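Local coordinates for protein alpha-toxin (Clostridium novyi, PDB 2VK9) that belongs to the large clostridial toxins and, in the catalytic fragment described here, carries a GT-A-type glycosyltransferase domain together with an N-terminal helical domain, at residues L2-I14 with Y23-I37. Residues are numbered along the deposited sequence; the frame is centred on the assembly and turned at random.
Sequences LITREQLMKIASI and YNLILDALENFNRDI
Met9 lies across helix 21-35 and meets three of its residues in turn. Its CB rests 3.7 Å from CD2 of Leu30; CG, anti to the backbone N (chi1 157°), comes to 3.4 Å from CD1 of Leu27; and bends about CB-CG and CG-SD bring CE back among aliphatic carbons, 3.8 Å from CG2 of Ile26 and again beside Leu30 CD2. Leu30 is in turn shared along the N-terminal segment, since its CD1 also packs on CG2 of Ile3. The other branch of Ile3 crosses Phe33 at about a right angle, and its CD1 approaches the ring at CE2, where CD2 of Leu2 arrives at the ring edge, near its plane. Leu2 CD1 turns instead to CD1 of Ile37, the two side chains meeting tip to tip at 3.8 Å. At the other end, CB of Ala12 lies 3.4 Å from OH of Tyr23, whose ring carries CD2 of Leu27 over the centre of one face.

Between these apolar patches, one hydrogen bond joins the segments: ND2 of Asn34 donates to the backbone O of Thr4 (3.3 Å, N-H...O angle 158°). The acceptor lies close to the Asn34 amide plane, whereas the donor is tilted from the carbonyl plane of Thr4. Glu6 extends across Leu27 and brings OE1 to within 3.1 Å of Glu31 OE2, with the carboxylate planes 62° apart; these are two acceptors of like charge, close but not hydrogen-bonded.

Phe75 and Leu79 of helix 69-90 and Leu49 of helix 42-62 close over the Ile3 side of the contact. The N-terminal segment, irregular and turned at Gln7-Lys10, thus packs along the first helix of the helical domain that precedes the GT-A domain in large clostridial toxins.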
ATOM      1  N   LEU A   2     -30.330  12.783 -12.897  1.00 51.44           N
ATOM      2  CA  LEU A   2     -30.598  11.458 -12.279  1.00 51.23           C
ATOM      3  C   LEU A   2     -30.337  10.350 -13.309  1.00 51.12           C
ATOM      4  O   LEU A   2     -29.717  10.594 -14.362  1.00 51.04           O
ATOM      5  CB  LEU A   2     -32.050  11.404 -11.777  1.00 51.17           C
ATOM      6  CG  LEU A   2     -32.342  10.724 -10.421  1.00 51.70           C
ATOM      7  CD1 LEU A   2     -33.795  10.957  -9.989  1.00 52.52           C
ATOM      8  CD2 LEU A   2     -32.043   9.232 -10.431  1.00 51.76           C
ATOM      9  N   ILE A   3     -30.798   9.138 -12.982  1.00 50.73           N
ATOM     10  CA  ILE A   3     -30.849   8.009 -13.906  1.00 50.10           C
ATOM     11  C   ILE A   3     -32.053   8.214 -14.828  1.00 50.12           C
ATOM     12  O   ILE A   3     -32.973   8.984 -14.504  1.00 50.14           O
ATOM     13  CB  ILE A   3     -31.023   6.665 -13.155  1.00 49.84           C
ATOM     14  CG1 ILE A   3     -29.918   6.450 -12.129  1.00 48.79           C
ATOM     15  CG2 ILE A   3     -30.939   5.501 -14.113  1.00 50.45           C
ATOM     16  CD1 ILE A   3     -30.010   5.085 -11.492  1.00 47.49           C
ATOM     17  N   THR A   4     -32.047   7.518 -15.967  1.00 49.90           N
ATOM     18  CA  THR A   4     -33.112   7.633 -16.962  1.00 49.66           C
ATOM     19  C   THR A   4     -34.476   7.149 -16.461  1.00 49.44           C
ATOM     20  O   THR A   4     -34.563   6.412 -15.481  1.00 49.36           O
ATOM     21  CB  THR A   4     -32.725   6.908 -18.263  1.00 49.74           C
ATOM     22  OG1 THR A   4     -32.529   5.524 -17.977  1.00 50.17           O
ATOM     23  CG2 THR A   4     -31.460   7.500 -18.899  1.00 49.46           C
ATOM     24  N   ARG A   5     -35.533   7.580 -17.143  1.00 49.30           N
ATOM     25  CA  ARG A   5     -36.903   7.236 -16.776  1.00 49.37           C
ATOM     26  C   ARG A   5     -37.259   5.817 -17.256  1.00 48.84           C
ATOM     27  O   ARG A   5     -36.659   5.330 -18.206  1.00 48.89           O
ATOM     28  CB  ARG A   5     -37.820   8.336 -17.326  1.00 49.64           C
ATOM     29  CG  ARG A   5     -39.118   7.937 -17.998  1.00 52.12           C
ATOM     30  CD  ARG A   5     -39.435   8.962 -19.106  1.00 55.82           C
ATOM     31  NE  ARG A   5     -40.861   9.035 -19.450  1.00 58.48           N
ATOM     32  CZ  ARG A   5     -41.323   9.372 -20.656  1.00 59.73           C
ATOM     33  NH1 ARG A   5     -40.472   9.656 -21.639  1.00 60.31           N
ATOM     34  NH2 ARG A   5     -42.635   9.411 -20.887  1.00 60.03           N
ATOM     35  N   GLU A   6     -38.197   5.149 -16.580  1.00 48.55           N
ATOM     36  CA  GLU A   6     -38.585   3.762 -16.914  1.00 48.30           C
ATOM     37  C   GLU A   6     -39.111   3.604 -18.337  1.00 48.31           C
ATOM     38  O   GLU A   6     -38.810   2.623 -19.007  1.00 48.18           O
ATOM     39  CB  GLU A   6     -39.625   3.205 -15.931  1.00 48.27           C
ATOM     40  CG  GLU A   6     -39.939   1.715 -16.146  1.00 48.22           C
ATOM     41  CD  GLU A   6     -41.320   1.283 -15.661  1.00 48.87           C
ATOM     42  OE1 GLU A   6     -42.161   2.145 -15.343  1.00 49.95           O
ATOM     43  OE2 GLU A   6     -41.577   0.063 -15.608  1.00 49.42           O
ATOM     44  N   GLN A   7     -39.917   4.561 -18.782  1.00 48.45           N
ATOM     45  CA  GLN A   7     -40.405   4.594 -20.157  1.00 48.54           C
ATOM     46  C   GLN A   7     -39.232   4.824 -21.111  1.00 47.97           C
ATOM     47  O   GLN A   7     -39.114   4.174 -22.148  1.00 47.63           O
ATOM     48  CB  GLN A   7     -41.420   5.727 -20.321  1.00 49.04           C
ATOM     49  CG  GLN A   7     -42.303   5.982 -19.102  1.00 51.55           C
ATOM     50  CD  GLN A   7     -43.411   4.943 -18.949  1.00 55.29           C
ATOM     51  OE1 GLN A   7     -44.246   4.765 -19.856  1.00 56.74           O
ATOM     52  NE2 GLN A   7     -43.433   4.258 -17.794  1.00 54.91           N
ATOM     53  N   LEU A   8     -38.403   5.734 -20.694  1.00 47.62           N
ATOM     54  CA  LEU A   8     -37.201   6.094 -21.439  1.00 47.24           C
ATOM     55  C   LEU A   8     -36.294   4.885 -21.644  1.00 47.39           C
ATOM     56  O   LEU A   8     -35.666   4.790 -22.616  1.00 46.93           O
ATOM     57  CB  LEU A   8     -36.438   7.208 -20.717  1.00 48.24           C
ATOM     58  CG  LEU A   8     -35.159   7.703 -21.396  1.00 48.06           C
ATOM     59  CD1 LEU A   8     -35.476   8.325 -22.748  1.00 48.87           C
ATOM     60  CD2 LEU A   8     -34.423   8.692 -20.505  1.00 46.75           C
ATOM     61  N   MET A   9     -36.293   4.078 -20.640  1.00 46.10           N
ATOM     62  CA  MET A   9     -35.504   2.849 -20.633  1.00 45.37           C
ATOM     63  C   MET A   9     -35.899   1.864 -21.748  1.00 44.88           C
ATOM     64  O   MET A   9     -35.200   0.881 -21.983  1.00 45.07           O
ATOM     65  CB  MET A   9     -35.595   2.189 -19.261  1.00 45.31           C
ATOM     66  CG  MET A   9     -35.322   0.710 -19.266  1.00 45.58           C
ATOM     67  SD  MET A   9     -33.572   0.376 -19.310  1.00 45.65           S
ATOM     68  CE  MET A   9     -33.336   0.048 -17.572  1.00 45.20           C
ATOM     69  N   LYS A  10     -37.006   2.129 -22.438  1.00 44.33           N
ATOM     70  CA  LYS A  10     -37.313   1.409 -23.682  1.00 43.42           C
ATOM     71  C   LYS A  10     -36.518   1.975 -24.888  1.00 43.16           C
ATOM     72  O   LYS A  10     -37.054   2.554 -25.841  1.00 43.15           O
ATOM     73  CB  LYS A  10     -38.817   1.311 -23.905  1.00 42.81           C
ATOM     74  CG  LYS A  10     -39.498   0.337 -22.923  1.00 42.76           C
ATOM     75  CD  LYS A  10     -39.601   0.881 -21.486  1.00 40.40           C
ATOM     76  CE  LYS A  10     -40.350  -0.067 -20.543  1.00 39.77           C
ATOM     77  NZ  LYS A  10     -41.831  -0.041 -20.667  1.00 36.11           N
ATOM     78  N   ILE A  11     -35.201   1.853 -24.730  1.00 42.64           N
ATOM     79  CA  ILE A  11     -34.178   1.926 -25.753  1.00 41.83           C
ATOM     80  C   ILE A  11     -33.720   0.472 -25.762  1.00 40.95           C
ATOM     81  O   ILE A  11     -32.886   0.055 -26.564  1.00 40.72           O
ATOM     82  CB  ILE A  11     -33.002   2.911 -25.329  1.00 42.14           C
ATOM     83  CG1 ILE A  11     -31.794   2.827 -26.277  1.00 43.48           C
ATOM     84  CG2 ILE A  11     -32.499   2.637 -23.903  1.00 41.68           C
ATOM     85  CD1 ILE A  11     -31.916   3.623 -27.588  1.00 45.63           C
ATOM     86  N   ALA A  12     -34.307  -0.289 -24.837  1.00 39.92           N
ATOM     87  CA  ALA A  12     -34.035  -1.704 -24.650  1.00 39.21           C
ATOM     88  C   ALA A  12     -35.115  -2.607 -25.260  1.00 38.75           C
ATOM     89  O   ALA A  12     -35.172  -3.806 -24.969  1.00 38.85           O
ATOM     90  CB  ALA A  12     -33.881  -2.001 -23.174  1.00 39.21           C
ATOM     91  N   SER A  13     -35.966  -2.044 -26.109  1.00 37.92           N
ATOM     92  CA  SER A  13     -37.019  -2.828 -26.720  1.00 37.15           C
ATOM     93  C   SER A  13     -36.574  -3.471 -28.029  1.00 36.52           C
ATOM     94  O   SER A  13     -35.933  -2.834 -28.847  1.00 36.63           O
ATOM     95  CB  SER A  13     -38.270  -1.976 -26.930  1.00 37.28           C
ATOM     96  OG  SER A  13     -38.212  -1.296 -28.158  1.00 37.05           O
ATOM     97  N   ILE A  14     -36.906  -4.746 -28.197  1.00 35.92           N
ATOM     98  CA  ILE A  14     -36.746  -5.451 -29.459  1.00 35.21           C
ATOM     99  C   ILE A  14     -38.147  -5.703 -30.003  1.00 34.86           C
ATOM    100  O   ILE A  14     -38.980  -6.251 -29.291  1.00 34.82           O
ATOM    101  CB  ILE A  14     -36.020  -6.805 -29.259  1.00 35.32           C
ATOM    102  CG1 ILE A  14     -34.601  -6.606 -28.696  1.00 34.66           C
ATOM    103  CG2 ILE A  14     -36.018  -7.633 -30.550  1.00 35.48           C
ATOM    104  CD1 ILE A  14     -33.664  -5.766 -29.549  1.00 34.59           C
ATOM    105  N   TYR A  23     -36.424  -8.944 -16.734  1.00 33.31           N
ATOM    106  CA  TYR A  23     -36.385  -7.619 -17.353  1.00 32.80           C
ATOM    107  C   TYR A  23     -37.344  -6.694 -16.623  1.00 32.72           C
ATOM    108  O   TYR A  23     -36.994  -5.556 -16.320  1.00 32.70           O
ATOM    109  CB  TYR A  23     -36.730  -7.710 -18.845  1.00 32.83           C
ATOM    110  CG  TYR A  23     -36.776  -6.394 -19.625  1.00 33.02           C
ATOM    111  CD1 TYR A  23     -35.878  -5.353 -19.364  1.00 32.75           C
ATOM    112  CD2 TYR A  23     -37.707  -6.211 -20.656  1.00 33.11           C
ATOM    113  CE1 TYR A  23     -35.925  -4.166 -20.090  1.00 32.69           C
ATOM    114  CE2 TYR A  23     -37.755  -5.028 -21.387  1.00 32.37           C
ATOM    115  CZ  TYR A  23     -36.859  -4.016 -21.101  1.00 32.66           C
ATOM    116  OH  TYR A  23     -36.901  -2.850 -21.823  1.00 32.89           O
ATOM    117  N   ASN A  24     -38.548  -7.182 -16.329  1.00 32.71           N
ATOM    118  CA  ASN A  24     -39.498  -6.412 -15.512  1.00 32.81           C
ATOM    119  C   ASN A  24     -38.955  -6.045 -14.122  1.00 32.67           C
ATOM    120  O   ASN A  24     -39.220  -4.943 -13.616  1.00 32.44           O
ATOM    121  CB  ASN A  24     -40.839  -7.143 -15.383  1.00 32.89           C
ATOM    122  CG  ASN A  24     -41.674  -7.076 -16.652  1.00 33.38           C
ATOM    123  OD1 ASN A  24     -41.743  -6.041 -17.338  1.00 34.22           O
ATOM    124  ND2 ASN A  24     -42.330  -8.180 -16.963  1.00 33.19           N
ATOM    125  N   LEU A  25     -38.200  -6.968 -13.514  1.00 32.31           N
ATOM    126  CA  LEU A  25     -37.545  -6.710 -12.234  1.00 32.29           C
ATOM    127  C   LEU A  25     -36.684  -5.441 -12.277  1.00 32.78           C
ATOM    128  O   LEU A  25     -36.778  -4.602 -11.376  1.00 32.85           O
ATOM    129  CB  LEU A  25     -36.714  -7.914 -11.771  1.00 31.72           C
ATOM    130  CG  LEU A  25     -37.458  -9.124 -11.195  1.00 30.23           C
ATOM    131  CD1 LEU A  25     -36.477 -10.103 -10.575  1.00 29.56           C
ATOM    132  CD2 LEU A  25     -38.500  -8.722 -10.178  1.00 28.09           C
ATOM    133  N   ILE A  26     -35.868  -5.314 -13.329  1.00 33.15           N
ATOM    134  CA  ILE A  26     -35.051  -4.128 -13.573  1.00 33.63           C
ATOM    135  C   ILE A  26     -35.947  -2.918 -13.725  1.00 34.59           C
ATOM    136  O   ILE A  26     -35.690  -1.877 -13.128  1.00 34.81           O
ATOM    137  CB  ILE A  26     -34.227  -4.262 -14.869  1.00 33.41           C
ATOM    138  CG1 ILE A  26     -33.188  -5.367 -14.739  1.00 32.77           C
ATOM    139  CG2 ILE A  26     -33.571  -2.933 -15.247  1.00 32.44           C
ATOM    140  CD1 ILE A  26     -32.758  -5.939 -16.071  1.00 32.32           C
ATOM    141  N   LEU A  27     -36.996  -3.073 -14.534  1.00 35.73           N
ATOM    142  CA  LEU A  27     -37.931  -1.996 -14.843  1.00 36.87           C
ATOM    143  C   LEU A  27     -38.660  -1.513 -13.610  1.00 37.99           C
ATOM    144  O   LEU A  27     -39.018  -0.347 -13.533  1.00 38.06           O
ATOM    145  CB  LEU A  27     -38.937  -2.462 -15.893  1.00 36.79           C
ATOM    146  CG  LEU A  27     -38.857  -1.972 -17.360  1.00 36.80           C
ATOM    147  CD1 LEU A  27     -37.469  -1.545 -17.825  1.00 36.27           C
ATOM    148  CD2 LEU A  27     -39.397  -3.064 -18.269  1.00 36.61           C
ATOM    149  N   ASP A  28     -38.872  -2.412 -12.648  1.00 39.64           N
ATOM    150  CA  ASP A  28     -39.520  -2.067 -11.377  1.00 41.26           C
ATOM    151  C   ASP A  28     -38.566  -1.376 -10.430  1.00 41.77           C
ATOM    152  O   ASP A  28     -38.939  -0.400  -9.785  1.00 41.97           O
ATOM    153  CB  ASP A  28     -40.088  -3.305 -10.686  1.00 41.77           C
ATOM    154  CG  ASP A  28     -41.219  -3.944 -11.464  1.00 43.62           C
ATOM    155  OD1 ASP A  28     -41.558  -3.456 -12.571  1.00 46.52           O
ATOM    156  OD2 ASP A  28     -41.767  -4.948 -10.965  1.00 45.91           O
ATOM    157  N   ALA A  29     -37.344  -1.894 -10.337  1.00 42.59           N
ATOM    158  CA  ALA A  29     -36.311  -1.266  -9.535  1.00 43.57           C
ATOM    159  C   ALA A  29     -35.970   0.134 -10.059  1.00 44.64           C
ATOM    160  O   ALA A  29     -35.746   1.055  -9.273  1.00 44.92           O
ATOM    161  CB  ALA A  29     -35.089  -2.137  -9.477  1.00 43.28           C
ATOM    162  N   LEU A  30     -35.949   0.301 -11.379  1.00 45.86           N
ATOM    163  CA  LEU A  30     -35.758   1.619 -11.961  1.00 47.26           C
ATOM    164  C   LEU A  30     -36.950   2.532 -11.685  1.00 48.64           C
ATOM    165  O   LEU A  30     -36.785   3.739 -11.509  1.00 48.80           O
ATOM    166  CB  LEU A  30     -35.512   1.533 -13.464  1.00 47.01           C
ATOM    167  CG  LEU A  30     -35.159   2.883 -14.094  1.00 46.75           C
ATOM    168  CD1 LEU A  30     -33.835   3.394 -13.563  1.00 46.31           C
ATOM    169  CD2 LEU A  30     -35.129   2.808 -15.596  1.00 46.76           C
ATOM    170  N   GLU A  31     -38.144   1.950 -11.654  1.00 50.34           N
ATOM    171  CA  GLU A  31     -39.371   2.691 -11.378  1.00 52.18           C
ATOM    172  C   GLU A  31     -39.309   3.330  -9.992  1.00 53.19           C
ATOM    173  O   GLU A  31     -39.534   4.532  -9.838  1.00 53.26           O
ATOM    174  CB  GLU A  31     -40.582   1.752 -11.498  1.00 52.45           C
ATOM    175  CG  GLU A  31     -41.933   2.330 -11.085  1.00 53.78           C
ATOM    176  CD  GLU A  31     -42.537   3.230 -12.142  1.00 55.91           C
ATOM    177  OE1 GLU A  31     -41.961   4.312 -12.424  1.00 56.18           O
ATOM    178  OE2 GLU A  31     -43.599   2.849 -12.686  1.00 57.09           O
ATOM    179  N   ASN A  32     -38.982   2.512  -8.996  1.00 54.55           N
ATOM    180  CA  ASN A  32     -38.933   2.948  -7.606  1.00 55.87           C
ATOM    181  C   ASN A  32     -37.740   3.834  -7.270  1.00 56.42           C
ATOM    182  O   ASN A  32     -37.876   4.767  -6.488  1.00 56.47           O
ATOM    183  CB  ASN A  32     -38.998   1.743  -6.664  1.00 56.12           C
ATOM    184  CG  ASN A  32     -40.339   1.009  -6.742  1.00 57.44           C
ATOM    185  OD1 ASN A  32     -41.414   1.630  -6.760  1.00 58.72           O
ATOM    186  ND2 ASN A  32     -40.280  -0.322  -6.785  1.00 57.98           N
ATOM    187  N   PHE A  33     -36.582   3.554  -7.865  1.00 57.29           N
ATOM    188  CA  PHE A  33     -35.395   4.364  -7.615  1.00 58.38           C
ATOM    189  C   PHE A  33     -35.626   5.838  -7.947  1.00 59.83           C
ATOM    190  O   PHE A  33     -35.210   6.715  -7.190  1.00 60.27           O
ATOM    191  CB  PHE A  33     -34.171   3.834  -8.371  1.00 57.74           C
ATOM    192  CG  PHE A  33     -32.923   4.651  -8.154  1.00 56.53           C
ATOM    193  CD1 PHE A  33     -32.095   4.404  -7.074  1.00 55.80           C
ATOM    194  CD2 PHE A  33     -32.579   5.674  -9.029  1.00 55.73           C
ATOM    195  CE1 PHE A  33     -30.946   5.163  -6.871  1.00 55.43           C
ATOM    196  CE2 PHE A  33     -31.433   6.438  -8.823  1.00 54.55           C
ATOM    197  CZ  PHE A  33     -30.619   6.181  -7.753  1.00 55.11           C
ATOM    198  N   ASN A  34     -36.286   6.113  -9.067  1.00 61.48           N
ATOM    199  CA  ASN A  34     -36.539   7.496  -9.475  1.00 63.14           C
ATOM    200  C   ASN A  34     -37.422   8.247  -8.484  1.00 64.75           C
ATOM    201  O   ASN A  34     -37.244   9.449  -8.270  1.00 64.83           O
ATOM    202  CB  ASN A  34     -37.147   7.546 -10.877  1.00 62.78           C
ATOM    203  CG  ASN A  34     -36.162   7.140 -11.959  1.00 61.99           C
ATOM    204  OD1 ASN A  34     -34.961   7.406 -11.866  1.00 60.86           O
ATOM    205  ND2 ASN A  34     -36.671   6.500 -13.001  1.00 61.37           N
ATOM    206  N   ARG A  35     -38.361   7.517  -7.878  1.00 66.81           N
ATOM    207  CA  ARG A  35     -39.308   8.069  -6.916  1.00 68.88           C
ATOM    208  C   ARG A  35     -38.717   8.055  -5.503  1.00 69.76           C
ATOM    209  O   ARG A  35     -38.574   9.103  -4.866  1.00 69.93           O
ATOM    210  CB  ARG A  35     -40.615   7.272  -6.971  1.00 68.70           C
ATOM    211  CG  ARG A  35     -41.779   7.875  -6.186  1.00 69.85           C
ATOM    212  CD  ARG A  35     -43.044   7.023  -6.323  1.00 70.02           C
ATOM    213  NE  ARG A  35     -42.771   5.608  -6.054  1.00 72.62           N
ATOM    214  CZ  ARG A  35     -42.818   5.041  -4.850  1.00 73.33           C
ATOM    215  NH1 ARG A  35     -43.140   5.763  -3.780  1.00 74.28           N
ATOM    216  NH2 ARG A  35     -42.544   3.745  -4.714  1.00 72.96           N
ATOM    217  N   ASP A  36     -38.360   6.862  -5.032  1.00 71.11           N
ATOM    218  CA  ASP A  36     -37.792   6.686  -3.697  1.00 72.42           C
ATOM    219  C   ASP A  36     -36.297   6.997  -3.610  1.00 73.01           C
ATOM    220  O   ASP A  36     -35.443   6.081  -3.615  1.00 73.31           O
ATOM    221  CB  ASP A  36     -38.058   5.268  -3.187  1.00 72.61           C
ATOM    222  CG  ASP A  36     -39.515   5.027  -2.872  1.00 73.83           C
ATOM    223  OD1 ASP A  36     -40.341   5.947  -3.109  1.00 74.91           O
ATOM    224  OD2 ASP A  36     -39.828   3.918  -2.383  1.00 75.14           O
ATOM    225  N   ILE A  37     -35.986   8.293  -3.542  1.00 73.50           N
ATOM    226  CA  ILE A  37     -34.652   8.740  -3.127  1.00 73.90           C
ATOM    227  C   ILE A  37     -34.771   9.774  -2.001  1.00 73.96           C
ATOM    228  O   ILE A  37     -33.787  10.425  -1.631  1.00 74.14           O
ATOM    229  CB  ILE A  37     -33.765   9.261  -4.311  1.00 73.96           C
ATOM    230  CG1 ILE A  37     -34.587  10.091  -5.314  1.00 74.13           C
ATOM    231  CG2 ILE A  37     -33.056   8.092  -5.000  1.00 73.85           C
ATOM    232  CD1 ILE A  37     -33.739  11.003  -6.201  1.00 74.03           C
TER